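Side-chain contacts in glycosyl hydrolase family 2, TIM barrel domain protein (Faecalibacterium prausnitzii A2-165, PDB 6ED2), which probably hydrolyses beta-glucuronides, as a family 2 glycosidase from a human gut bacterium: residues Y498-L503 against G537-S542; G543-P548 against P608-Y613; Y556-L561 against A612-K617; M563-F568 against Q575-W580. All blocks are in the same frame, centred on the assembly; numbering follows the deposited sequence.

Interaction 1. Residues Y498-L503 against G537-S542; sequences YGWYVL and GTDNLS
Trp500 lays one face of its indole against the backbone of Thr538 and Asp539, so that a flat side chain from one loop covers an extended piece of the other. Its CG stands anti to the backbone N (chi1 -174°), which carries the ring across the gap. Trp500 CE3 meets Thr538 CB at 3.3 Å, near the rim of the six-membered ring, while Thr538 CA makes a CH-pi contact over the five-membered ring, 4.3 Å from its centroid. The Asp539 side chain crosses the indole at about a right angle, with ring and carboxylate planes 35° apart. At the indole edge, in plane, a water accepts from Trp500 NE1 at 2.8 Å and donates to Asp539 OD2 at 2.7 Å. Asp539 is held further by the backbone N of Lys598 and a salt bridge to Lys599. Tryptophan suits the place because it offers both a broad apolar face and an edge N-H. Asn540 ND2 bonds to Thr538 O at 3.0 Å, bracing the covered backbone. Ile591 of the second subunit also packs on Trp500. The two loops follow neighbouring parallel strands, 492-495 and 531-535, and their meeting belongs to the loop face of a TIM barrel, at the carboxyl ends of its strands.

Interaction 2. Residues G543-P548 against P608-Y613; sequences GAHKLP and PKDAAY
His545 and Asp610 both carry CG anti to the carbonyl carbon and beside the backbone N, with chi1 of -82° and -68°, and these torsions send imidazole and carboxylate towards each other from opposite directions. One oxygen does the touching: Asp610 OD2 lies 2.7 Å from His545 NE2 and 2.9 Å from His545 CE1. The ring and carboxylate planes are turned 52° apart, so the two groups meet neither flat nor coplanar. On its other nitrogen, ND1, the histidine is hydrogen-bonded to Glu555 OE2. An imidazole fits here because its two nitrogens can face different acidic groups, and such surroundings would be expected to favour its protonated form. An alanine here would probably leave Glu555 without its imidazole partner and open a gap in front of the Asp610 carboxylate. Asp610 itself stands in the first turn of helix 610-621, where Tyr613 N bonds back to Asp610 O at 3.0 Å. The surroundings reach into another chain: Tyr613 OH bonds to Glu555 of the third subunit, and Leu547 N to Gln607 of that subunit. Leu547 and His545 pack on Pro608 of the third subunit, and Pro608 on its Leu547, a reciprocal pattern characteristic of a symmetric subunit interface. Within the chain, the pair joins the loop that follows barrel strand 531-535 to the beginning of the barrel's last helix, where the third subunit packs against it.

Interaction 3. Residues Y556-L561 against A612-K617; sequences YQNEYL and AYLFRK
Asn558 and Leu614 mark the nearest backbone approach of two helices, their CA atoms 7.3 Å apart. The short axes run in nearly the same direction, 30° apart, and come within 10.7 Å of each other. At that spacing side chains must bridge the gap. Leu614 reaches over with CG anti to the backbone N (chi1 -177°), sliding past Asn558 in the opposite direction so that Leu614 CD1 rests 3.8 Å from Asn558 OD1. The same methyl lies 4.1 Å from Leu561 CB. A branched leucine suits this place, since one methyl can touch the amide and the neighbouring aliphatic carbon together.

Helix 554-570 follows strand 531-535, and helix 610-621 follows strand 574-580, which pairs with the first barrel strand, 312-320, to close the ring. The two segments are therefore adjacent members of the helical layer around the TIM barrel, which accounts for their similar direction.

Deeper in the interface, Leu561 and Phe615 cross at about a right angle. Leu561 CD1 meets Phe615 CE2 at 3.6 Å, and Leu561 CD2 approaches Phe615 CZ at 3.8 Å, so both methyls press on the far end of the ring. Leu561 CD2 also lies at the edge of the Tyr560 ring, in its plane. With an alanine at Leu561, the end of the Phe615 ring would probably lose both methyl contacts and a gap would open between the helices. Ala611, one turn before Phe615, also touches Leu561. Ile347 of helix 334-347 and Tyr536 also pack on Phe615.

Interaction 4. Residues M563-F568 against Q575-W580; sequences MTHAVF and QGELVW
Phe568 receives Glu577 at the rim of its ring: Glu577 OE1 lies in the ring plane at the edge, 3.8 Å from Phe568 CD2. One ring face has the backbone C of Thr564 above it, towards the rim. The carboxylate stands steeply to this ring, their planes 72° apart, but its plane is turned only 13° from that of the His565 imidazole, with OE2 oblique to the ring. The imidazole has Phe568 CD2 at its own edge, in plane. Glu577 CB touches Phe568 CE2 at 3.6 Å, so the aliphatic base of the glutamate serves as the apolar partner and its oxygens lie beyond. Glu577 CG sits between the backbone N and the carbonyl carbon (chi1 49°), and the chain then runs extended towards the helix. Glu577 OE2 lies 3.6 Å from His565 NE2, which is hydrogen-bonded to Tyr536 OH. Phe568 is stacked on Phe533 and meets Tyr536 edge-to-face, an aromatic setting that suits phenylalanine in the layer between helix and barrel. The contact lies within the beta-alpha-beta unit of strand 531-535, helix 554-570 and strand 574-580. A carboxylate buried between helix and barrel needs compensation, and Glu577 has it: OE1 takes a salt bridge from Arg618 and a hydrogen bond with Tyr315 OH, and OE2 a bond from Trp619 NE1. These partners would be expected to keep the acid ionised and its two oxygens fixed in rotation.

How the interactions relate
Helix 554-570 ties the set together, supplying segments to interactions 3 and 4 and bonding to both loops of interaction 1: Tyr556 OH to Gly499 O at 2.5 Å, and Gln557 OE1 with Thr538 OG1 at 2.6 Å. Interactions 2 and 3 share Ala612 and Tyr613, and Lys609 NZ links interaction 2 to Asn540 O of interaction 1 at 2.8 Å. Phe615 of interaction 3 continues to interaction 4, its CE1 3.3 Å from His565 CE1 on helix 554-570. Interactions 2 and 4 do not touch, their nearest atoms being about 7 Å apart. All lie away from the magnesium site at Thr239 and Glu241, although a bound magnesium lies about 10 Å from the Asp539 side chain.

Interaction 1. Residues Y498-L503 against G537-S542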
# COMPACT_ATOMS: atom_id res chain seq x y z
N TYR A 498 -24.25 -9.08 -9.17
CA TYR A 498 -25.23 -8.29 -8.43
C TYR A 498 -24.57 -7.69 -7.20
O TYR A 498 -24.21 -8.41 -6.26
CB TYR A 498 -26.42 -9.16 -8.05
CG TYR A 498 -27.38 -9.42 -9.20
CD1 TYR A 498 -28.19 -8.40 -9.70
CD2 TYR A 498 -27.49 -10.69 -9.77
CE1 TYR A 498 -29.08 -8.63 -10.74
CE2 TYR A 498 -28.38 -10.94 -10.80
CZ TYR A 498 -29.18 -9.91 -11.28
OH TYR A 498 -30.06 -10.15 -12.30
N GLY A 499 -24.40 -6.37 -7.20
CA GLY A 499 -23.71 -5.69 -6.12
C GLY A 499 -22.35 -5.18 -6.51
O GLY A 499 -21.71 -4.51 -5.69
N TRP A 500 -21.89 -5.48 -7.72
CA TRP A 500 -20.70 -4.84 -8.27
C TRP A 500 -21.04 -4.07 -9.54
O TRP A 500 -21.24 -2.85 -9.49
CB TRP A 500 -19.59 -5.88 -8.54
CG TRP A 500 -18.31 -5.21 -8.96
CD1 TRP A 500 -17.72 -5.26 -10.18
CD2 TRP A 500 -17.49 -4.35 -8.15
NE1 TRP A 500 -16.58 -4.49 -10.20
CE2 TRP A 500 -16.42 -3.92 -8.96
CE3 TRP A 500 -17.56 -3.90 -6.82
CZ2 TRP A 500 -15.41 -3.06 -8.48
CZ3 TRP A 500 -16.55 -3.05 -6.34
CH2 TRP A 500 -15.50 -2.64 -7.17
N TYR A 501 -21.14 -4.76 -10.69
CA TYR A 501 -21.46 -4.06 -11.93
C TYR A 501 -22.90 -3.58 -11.96
O TYR A 501 -23.21 -2.62 -12.69
CB TYR A 501 -21.21 -4.94 -13.15
CG TYR A 501 -19.77 -5.28 -13.37
CD1 TYR A 501 -18.82 -4.28 -13.53
CD2 TYR A 501 -19.34 -6.60 -13.42
CE1 TYR A 501 -17.48 -4.59 -13.74
CE2 TYR A 501 -18.01 -6.93 -13.62
CZ TYR A 501 -17.09 -5.92 -13.78
OH TYR A 501 -15.76 -6.24 -13.99
N VAL A 502 -23.78 -4.21 -11.20
CA VAL A 502 -25.22 -3.97 -11.24
C VAL A 502 -25.67 -3.69 -9.82
O VAL A 502 -25.56 -4.56 -8.95
CB VAL A 502 -25.97 -5.17 -11.84
CG1 VAL A 502 -27.45 -5.11 -11.51
CG2 VAL A 502 -25.73 -5.27 -13.35
N LEU A 503 -26.16 -2.46 -9.58
CA LEU A 503 -26.77 -2.08 -8.30
C LEU A 503 -25.76 -2.13 -7.16
O LEU A 503 -26.05 -2.60 -6.06
CB LEU A 503 -27.98 -2.96 -7.98
CG LEU A 503 -29.25 -2.72 -8.78
CD1 LEU A 503 -30.09 -3.98 -8.86
CD2 LEU A 503 -30.04 -1.59 -8.17
N GLY A 537 -17.81 -11.61 -7.67
CA GLY A 537 -16.76 -10.98 -6.90
C GLY A 537 -16.67 -9.48 -7.10
O GLY A 537 -17.43 -8.90 -7.89
N THR A 538 -15.77 -8.83 -6.37
CA THR A 538 -15.58 -7.39 -6.49
C THR A 538 -14.10 -7.10 -6.52
O THR A 538 -13.30 -7.82 -5.90
CB THR A 538 -16.23 -6.58 -5.33
OG1 THR A 538 -15.47 -6.76 -4.12
CG2 THR A 538 -17.67 -6.98 -5.10
N ASP A 539 -13.73 -6.05 -7.23
CA ASP A 539 -12.36 -5.59 -7.17
C ASP A 539 -12.12 -5.05 -5.77
O ASP A 539 -12.94 -4.30 -5.22
CB ASP A 539 -12.11 -4.50 -8.22
CG ASP A 539 -12.09 -5.05 -9.63
OD1 ASP A 539 -10.99 -5.30 -10.17
OD2 ASP A 539 -13.17 -5.21 -10.22
N ASN A 540 -11.01 -5.44 -5.16
CA ASN A 540 -10.64 -4.86 -3.88
C ASN A 540 -9.13 -4.98 -3.73
O ASN A 540 -8.55 -6.03 -4.03
CB ASN A 540 -11.39 -5.55 -2.72
CG ASN A 540 -11.02 -7.02 -2.56
OD1 ASN A 540 -10.26 -7.39 -1.66
ND2 ASN A 540 -11.57 -7.87 -3.42
N LEU A 541 -8.49 -3.88 -3.33
CA LEU A 541 -7.05 -3.85 -3.13
C LEU A 541 -6.68 -4.39 -1.76
O LEU A 541 -7.32 -4.08 -0.76
CB LEU A 541 -6.51 -2.43 -3.26
CG LEU A 541 -6.84 -1.73 -4.57
CD1 LEU A 541 -6.44 -0.27 -4.47
CD2 LEU A 541 -6.13 -2.42 -5.71
N SER A 542 -5.62 -5.20 -1.73
CA SER A 542 -5.01 -5.61 -0.47
C SER A 542 -4.75 -4.38 0.40
O SER A 542 -4.12 -3.41 -0.05
CB SER A 542 -3.71 -6.37 -0.76
OG SER A 542 -3.44 -7.35 0.22
O HOH W 1 -14.54 -3.66 -12.00

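Interaction 2. Residues G543-P548 against P608-Y613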
# COMPACT_ATOMS: atom_id res chain seq x y z
N GLY A 543 -5.30 -4.38 1.61
CA GLY A 543 -5.07 -3.31 2.56
C GLY A 543 -6.06 -2.17 2.54
O GLY A 543 -5.98 -1.28 3.41
N ALA A 544 -6.98 -2.14 1.57
CA ALA A 544 -8.00 -1.09 1.52
C ALA A 544 -9.09 -1.45 2.52
O ALA A 544 -9.92 -2.32 2.27
CB ALA A 544 -8.55 -0.94 0.10
N HIS A 545 -9.09 -0.79 3.66
CA HIS A 545 -10.10 -1.00 4.67
C HIS A 545 -10.91 0.27 4.84
O HIS A 545 -10.36 1.38 4.82
CB HIS A 545 -9.46 -1.42 6.01
CG HIS A 545 -9.12 -2.88 6.10
ND1 HIS A 545 -10.00 -3.82 6.60
CD2 HIS A 545 -8.00 -3.56 5.76
CE1 HIS A 545 -9.44 -5.01 6.55
NE2 HIS A 545 -8.22 -4.89 6.04
N LYS A 546 -12.21 0.12 5.02
CA LYS A 546 -13.02 1.28 5.34
C LYS A 546 -14.22 0.82 6.16
O LYS A 546 -14.81 -0.22 5.89
CB LYS A 546 -13.48 2.03 4.08
CG LYS A 546 -14.02 3.40 4.41
CD LYS A 546 -13.31 4.52 3.65
CE LYS A 546 -14.06 5.83 3.86
NZ LYS A 546 -13.81 6.84 2.82
N LEU A 547 -14.54 1.60 7.18
CA LEU A 547 -15.67 1.30 8.07
C LEU A 547 -16.53 2.55 8.19
O LEU A 547 -16.07 3.56 8.78
CB LEU A 547 -15.15 0.83 9.43
CG LEU A 547 -16.19 0.57 10.52
CD1 LEU A 547 -16.95 -0.72 10.24
CD2 LEU A 547 -15.49 0.51 11.85
N PRO A 548 -17.75 2.56 7.65
CA PRO A 548 -18.37 1.46 6.90
C PRO A 548 -17.80 1.33 5.49
O PRO A 548 -17.00 2.16 5.06
CB PRO A 548 -19.84 1.86 6.88
CG PRO A 548 -19.79 3.36 6.84
CD PRO A 548 -18.60 3.76 7.69
N PRO A 608 -2.67 -14.28 0.53
CA PRO A 608 -4.12 -14.11 0.71
C PRO A 608 -4.52 -12.65 0.88
O PRO A 608 -3.79 -11.85 1.47
CB PRO A 608 -4.42 -14.92 1.98
CG PRO A 608 -3.14 -14.98 2.70
CD PRO A 608 -2.06 -14.99 1.65
N LYS A 609 -5.68 -12.31 0.33
CA LYS A 609 -6.41 -11.14 0.75
C LYS A 609 -7.41 -11.54 1.82
O LYS A 609 -7.58 -12.73 2.12
CB LYS A 609 -7.12 -10.46 -0.42
CG LYS A 609 -6.21 -10.00 -1.57
CD LYS A 609 -7.05 -9.08 -2.50
CE LYS A 609 -6.72 -9.30 -3.92
NZ LYS A 609 -7.71 -8.60 -4.82
N ASP A 610 -8.08 -10.54 2.40
CA ASP A 610 -8.98 -10.84 3.52
C ASP A 610 -10.07 -11.84 3.09
O ASP A 610 -10.45 -12.72 3.88
CB ASP A 610 -9.55 -9.51 4.10
CG ASP A 610 -8.44 -8.62 4.83
OD1 ASP A 610 -7.38 -9.12 5.26
OD2 ASP A 610 -8.63 -7.39 5.01
N ALA A 611 -10.54 -11.77 1.84
CA ALA A 611 -11.59 -12.69 1.39
C ALA A 611 -11.15 -14.16 1.41
O ALA A 611 -12.00 -15.05 1.51
CB ALA A 611 -12.06 -12.32 -0.01
N ALA A 612 -9.84 -14.43 1.31
CA ALA A 612 -9.38 -15.82 1.38
C ALA A 612 -9.77 -16.47 2.70
O ALA A 612 -10.03 -17.67 2.73
CB ALA A 612 -7.86 -15.91 1.18
N TYR A 613 -9.83 -15.69 3.79
CA TYR A 613 -10.20 -16.25 5.09
C TYR A 613 -11.71 -16.48 5.20
O TYR A 613 -12.14 -17.46 5.82
CB TYR A 613 -9.67 -15.32 6.20
CG TYR A 613 -8.16 -15.39 6.24
CD1 TYR A 613 -7.50 -16.46 6.86
CD2 TYR A 613 -7.39 -14.44 5.59
CE1 TYR A 613 -6.11 -16.55 6.86
CE2 TYR A 613 -6.00 -14.52 5.57
CZ TYR A 613 -5.37 -15.57 6.21
OH TYR A 613 -4.00 -15.65 6.20

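Interaction 3. Residues Y556-L561 against A612-K617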
# COMPACT_ATOMS: atom_id res chain seq x y z
N TYR A 556 -16.26 -4.19 1.85
CA TYR A 556 -17.27 -4.34 0.83
C TYR A 556 -17.23 -5.74 0.24
O TYR A 556 -18.26 -6.42 0.14
CB TYR A 556 -17.10 -3.28 -0.27
CG TYR A 556 -18.31 -3.23 -1.17
CD1 TYR A 556 -19.45 -2.51 -0.79
CD2 TYR A 556 -18.36 -3.96 -2.35
CE1 TYR A 556 -20.57 -2.49 -1.59
CE2 TYR A 556 -19.47 -3.94 -3.16
CZ TYR A 556 -20.58 -3.21 -2.77
OH TYR A 556 -21.71 -3.20 -3.57
N GLN A 557 -16.03 -6.21 -0.13
CA GLN A 557 -15.91 -7.56 -0.69
C GLN A 557 -16.50 -8.60 0.25
O GLN A 557 -17.30 -9.44 -0.17
CB GLN A 557 -14.44 -7.87 -1.00
CG GLN A 557 -14.14 -9.34 -1.30
CD GLN A 557 -14.54 -9.77 -2.71
OE1 GLN A 557 -15.47 -9.22 -3.30
NE2 GLN A 557 -13.81 -10.74 -3.26
N ASN A 558 -16.16 -8.52 1.54
CA ASN A 558 -16.73 -9.48 2.49
C ASN A 558 -18.25 -9.35 2.59
O ASN A 558 -18.96 -10.36 2.70
CB ASN A 558 -16.09 -9.31 3.88
CG ASN A 558 -14.80 -10.14 4.04
OD1 ASN A 558 -14.20 -10.63 3.07
ND2 ASN A 558 -14.36 -10.29 5.29
N GLU A 559 -18.77 -8.11 2.56
CA GLU A 559 -20.22 -7.90 2.64
C GLU A 559 -20.90 -8.45 1.40
O GLU A 559 -21.95 -9.10 1.49
CB GLU A 559 -20.54 -6.41 2.81
CG GLU A 559 -20.31 -5.90 4.22
CD GLU A 559 -20.00 -4.41 4.28
OE1 GLU A 559 -20.35 -3.67 3.33
OE2 GLU A 559 -19.36 -3.98 5.28
N TYR A 560 -20.31 -8.19 0.23
CA TYR A 560 -20.86 -8.69 -1.02
C TYR A 560 -20.86 -10.21 -1.05
O TYR A 560 -21.84 -10.83 -1.47
CB TYR A 560 -20.05 -8.10 -2.18
CG TYR A 560 -20.19 -8.82 -3.50
CD1 TYR A 560 -21.03 -8.30 -4.49
CD2 TYR A 560 -19.48 -9.99 -3.76
CE1 TYR A 560 -21.16 -8.94 -5.71
CE2 TYR A 560 -19.62 -10.65 -4.98
CZ TYR A 560 -20.46 -10.12 -5.95
OH TYR A 560 -20.61 -10.74 -7.17
N LEU A 561 -19.77 -10.83 -0.59
CA LEU A 561 -19.68 -12.28 -0.61
C LEU A 561 -20.72 -12.91 0.31
O LEU A 561 -21.34 -13.92 -0.04
CB LEU A 561 -18.28 -12.75 -0.22
CG LEU A 561 -17.16 -12.42 -1.22
CD1 LEU A 561 -15.75 -12.76 -0.68
CD2 LEU A 561 -17.42 -13.14 -2.55
N ALA A 612 -9.84 -14.43 1.31
CA ALA A 612 -9.38 -15.82 1.38
C ALA A 612 -9.77 -16.47 2.70
O ALA A 612 -10.03 -17.67 2.73
CB ALA A 612 -7.86 -15.91 1.18
N TYR A 613 -9.83 -15.69 3.79
CA TYR A 613 -10.20 -16.25 5.09
C TYR A 613 -11.71 -16.48 5.20
O TYR A 613 -12.14 -17.46 5.82
CB TYR A 613 -9.67 -15.32 6.20
CG TYR A 613 -8.16 -15.39 6.24
CD1 TYR A 613 -7.50 -16.46 6.86
CD2 TYR A 613 -7.39 -14.44 5.59
CE1 TYR A 613 -6.11 -16.55 6.86
CE2 TYR A 613 -6.00 -14.52 5.57
CZ TYR A 613 -5.37 -15.57 6.21
OH TYR A 613 -4.00 -15.65 6.20
N LEU A 614 -12.52 -15.62 4.58
CA LEU A 614 -13.95 -15.92 4.49
C LEU A 614 -14.18 -17.24 3.77
O LEU A 614 -14.91 -18.11 4.26
CB LEU A 614 -14.68 -14.77 3.81
CG LEU A 614 -16.21 -14.82 3.67
CD1 LEU A 614 -16.76 -13.40 3.48
CD2 LEU A 614 -16.61 -15.68 2.48
N PHE A 615 -13.54 -17.43 2.61
CA PHE A 615 -13.78 -18.64 1.84
C PHE A 615 -13.23 -19.87 2.54
O PHE A 615 -13.85 -20.94 2.49
CB PHE A 615 -13.18 -18.52 0.44
CG PHE A 615 -14.08 -17.84 -0.55
CD1 PHE A 615 -15.27 -18.45 -0.96
CD2 PHE A 615 -13.75 -16.59 -1.07
CE1 PHE A 615 -16.11 -17.82 -1.89
CE2 PHE A 615 -14.59 -15.95 -1.99
CZ PHE A 615 -15.77 -16.56 -2.39
N ARG A 616 -12.08 -19.74 3.20
CA ARG A 616 -11.49 -20.88 3.89
C ARG A 616 -12.42 -21.40 4.97
O ARG A 616 -12.64 -22.61 5.10
CB ARG A 616 -10.13 -20.51 4.49
CG ARG A 616 -9.52 -21.62 5.32
CD ARG A 616 -8.08 -21.32 5.66
NE ARG A 616 -7.34 -22.55 5.97
CZ ARG A 616 -6.77 -22.80 7.15
NH1 ARG A 616 -6.84 -21.91 8.13
NH2 ARG A 616 -6.13 -23.94 7.34
N LYS A 617 -12.96 -20.49 5.79
CA LYS A 617 -13.89 -20.92 6.82
C LYS A 617 -15.14 -21.54 6.20
O LYS A 617 -15.62 -22.58 6.66
CB LYS A 617 -14.26 -19.74 7.72
CG LYS A 617 -15.35 -20.11 8.75
CD LYS A 617 -15.52 -19.01 9.81
CE LYS A 617 -16.83 -19.15 10.61
NZ LYS A 617 -17.24 -17.85 11.24

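Interaction 4. Residues M563-F568 against Q575-W580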
# COMPACT_ATOMS: atom_id res chain seq x y z
N MET A 563 -23.64 -11.63 1.22
CA MET A 563 -24.93 -11.51 0.57
C MET A 563 -25.06 -12.52 -0.55
O MET A 563 -26.05 -13.27 -0.63
CB MET A 563 -25.13 -10.09 0.04
CG MET A 563 -26.49 -9.90 -0.63
SD MET A 563 -26.51 -10.38 -2.38
CE MET A 563 -25.55 -9.08 -3.13
N THR A 564 -24.04 -12.59 -1.42
CA THR A 564 -24.06 -13.48 -2.57
C THR A 564 -24.25 -14.93 -2.13
O THR A 564 -25.08 -15.66 -2.70
CB THR A 564 -22.78 -13.30 -3.38
OG1 THR A 564 -22.66 -11.93 -3.78
CG2 THR A 564 -22.79 -14.15 -4.66
N HIS A 565 -23.54 -15.36 -1.10
CA HIS A 565 -23.64 -16.75 -0.68
C HIS A 565 -24.99 -17.05 -0.05
O HIS A 565 -25.49 -18.18 -0.16
CB HIS A 565 -22.50 -17.10 0.29
CG HIS A 565 -21.15 -17.10 -0.35
ND1 HIS A 565 -20.00 -16.75 0.33
CD2 HIS A 565 -20.76 -17.39 -1.61
CE1 HIS A 565 -18.96 -16.84 -0.49
NE2 HIS A 565 -19.40 -17.22 -1.67
N ALA A 566 -25.59 -16.06 0.61
CA ALA A 566 -26.94 -16.25 1.14
C ALA A 566 -27.93 -16.49 0.01
O ALA A 566 -28.82 -17.34 0.14
CB ALA A 566 -27.35 -15.04 1.99
N VAL A 567 -27.78 -15.78 -1.10
CA VAL A 567 -28.58 -16.10 -2.28
C VAL A 567 -28.31 -17.52 -2.75
O VAL A 567 -29.24 -18.32 -2.89
CB VAL A 567 -28.33 -15.07 -3.40
CG1 VAL A 567 -29.13 -15.45 -4.63
CG2 VAL A 567 -28.69 -13.66 -2.92
N PHE A 568 -27.02 -17.87 -2.97
CA PHE A 568 -26.66 -19.22 -3.40
C PHE A 568 -27.34 -20.25 -2.52
O PHE A 568 -27.96 -21.21 -3.00
CB PHE A 568 -25.14 -19.48 -3.31
CG PHE A 568 -24.27 -18.72 -4.29
CD1 PHE A 568 -24.80 -17.78 -5.17
CD2 PHE A 568 -22.90 -18.93 -4.29
CE1 PHE A 568 -23.99 -17.10 -6.04
CE2 PHE A 568 -22.07 -18.24 -5.16
CZ PHE A 568 -22.61 -17.32 -6.04
N GLN A 575 -25.43 -25.86 -7.16
CA GLN A 575 -24.60 -26.99 -6.76
C GLN A 575 -23.11 -26.68 -6.86
O GLN A 575 -22.29 -27.60 -6.75
CB GLN A 575 -24.95 -28.22 -7.58
CG GLN A 575 -26.33 -28.77 -7.26
CD GLN A 575 -26.38 -29.36 -5.86
OE1 GLN A 575 -25.50 -30.12 -5.48
NE2 GLN A 575 -27.43 -29.03 -5.10
N GLY A 576 -22.74 -25.43 -7.05
CA GLY A 576 -21.34 -25.09 -7.11
C GLY A 576 -21.11 -23.60 -7.11
O GLY A 576 -21.92 -22.84 -7.65
N GLU A 577 -20.00 -23.17 -6.50
CA GLU A 577 -19.59 -21.77 -6.50
C GLU A 577 -18.12 -21.70 -6.87
O GLU A 577 -17.26 -22.21 -6.15
CB GLU A 577 -19.84 -21.11 -5.13
CG GLU A 577 -19.29 -21.92 -3.95
CD GLU A 577 -19.86 -21.45 -2.62
OE1 GLU A 577 -21.07 -21.69 -2.36
OE2 GLU A 577 -19.10 -20.85 -1.83
N LEU A 578 -17.83 -21.09 -8.01
CA LEU A 578 -16.46 -20.85 -8.43
C LEU A 578 -16.35 -19.34 -8.54
O LEU A 578 -17.03 -18.73 -9.38
CB LEU A 578 -16.12 -21.55 -9.74
CG LEU A 578 -16.40 -23.05 -9.81
CD1 LEU A 578 -15.93 -23.59 -11.16
CD2 LEU A 578 -15.75 -23.84 -8.69
N VAL A 579 -15.55 -18.75 -7.66
CA VAL A 579 -15.52 -17.30 -7.54
C VAL A 579 -14.50 -16.76 -8.53
O VAL A 579 -13.54 -17.45 -8.91
CB VAL A 579 -15.21 -16.88 -6.08
CG1 VAL A 579 -13.76 -17.22 -5.69
CG2 VAL A 579 -15.51 -15.39 -5.84
N TRP A 580 -14.72 -15.53 -8.99
CA TRP A 580 -13.75 -14.82 -9.82
C TRP A 580 -12.95 -13.86 -8.93
O TRP A 580 -13.53 -12.98 -8.31
CB TRP A 580 -14.48 -14.03 -10.90
CG TRP A 580 -13.63 -13.60 -12.04
CD1 TRP A 580 -13.30 -12.32 -12.38
CD2 TRP A 580 -13.05 -14.44 -13.03
NE1 TRP A 580 -12.54 -12.31 -13.52
CE2 TRP A 580 -12.37 -13.61 -13.94
CE3 TRP A 580 -13.03 -15.83 -13.23
CZ2 TRP A 580 -11.67 -14.12 -15.04
CZ3 TRP A 580 -12.33 -16.33 -14.31
CH2 TRP A 580 -11.66 -15.47 -15.21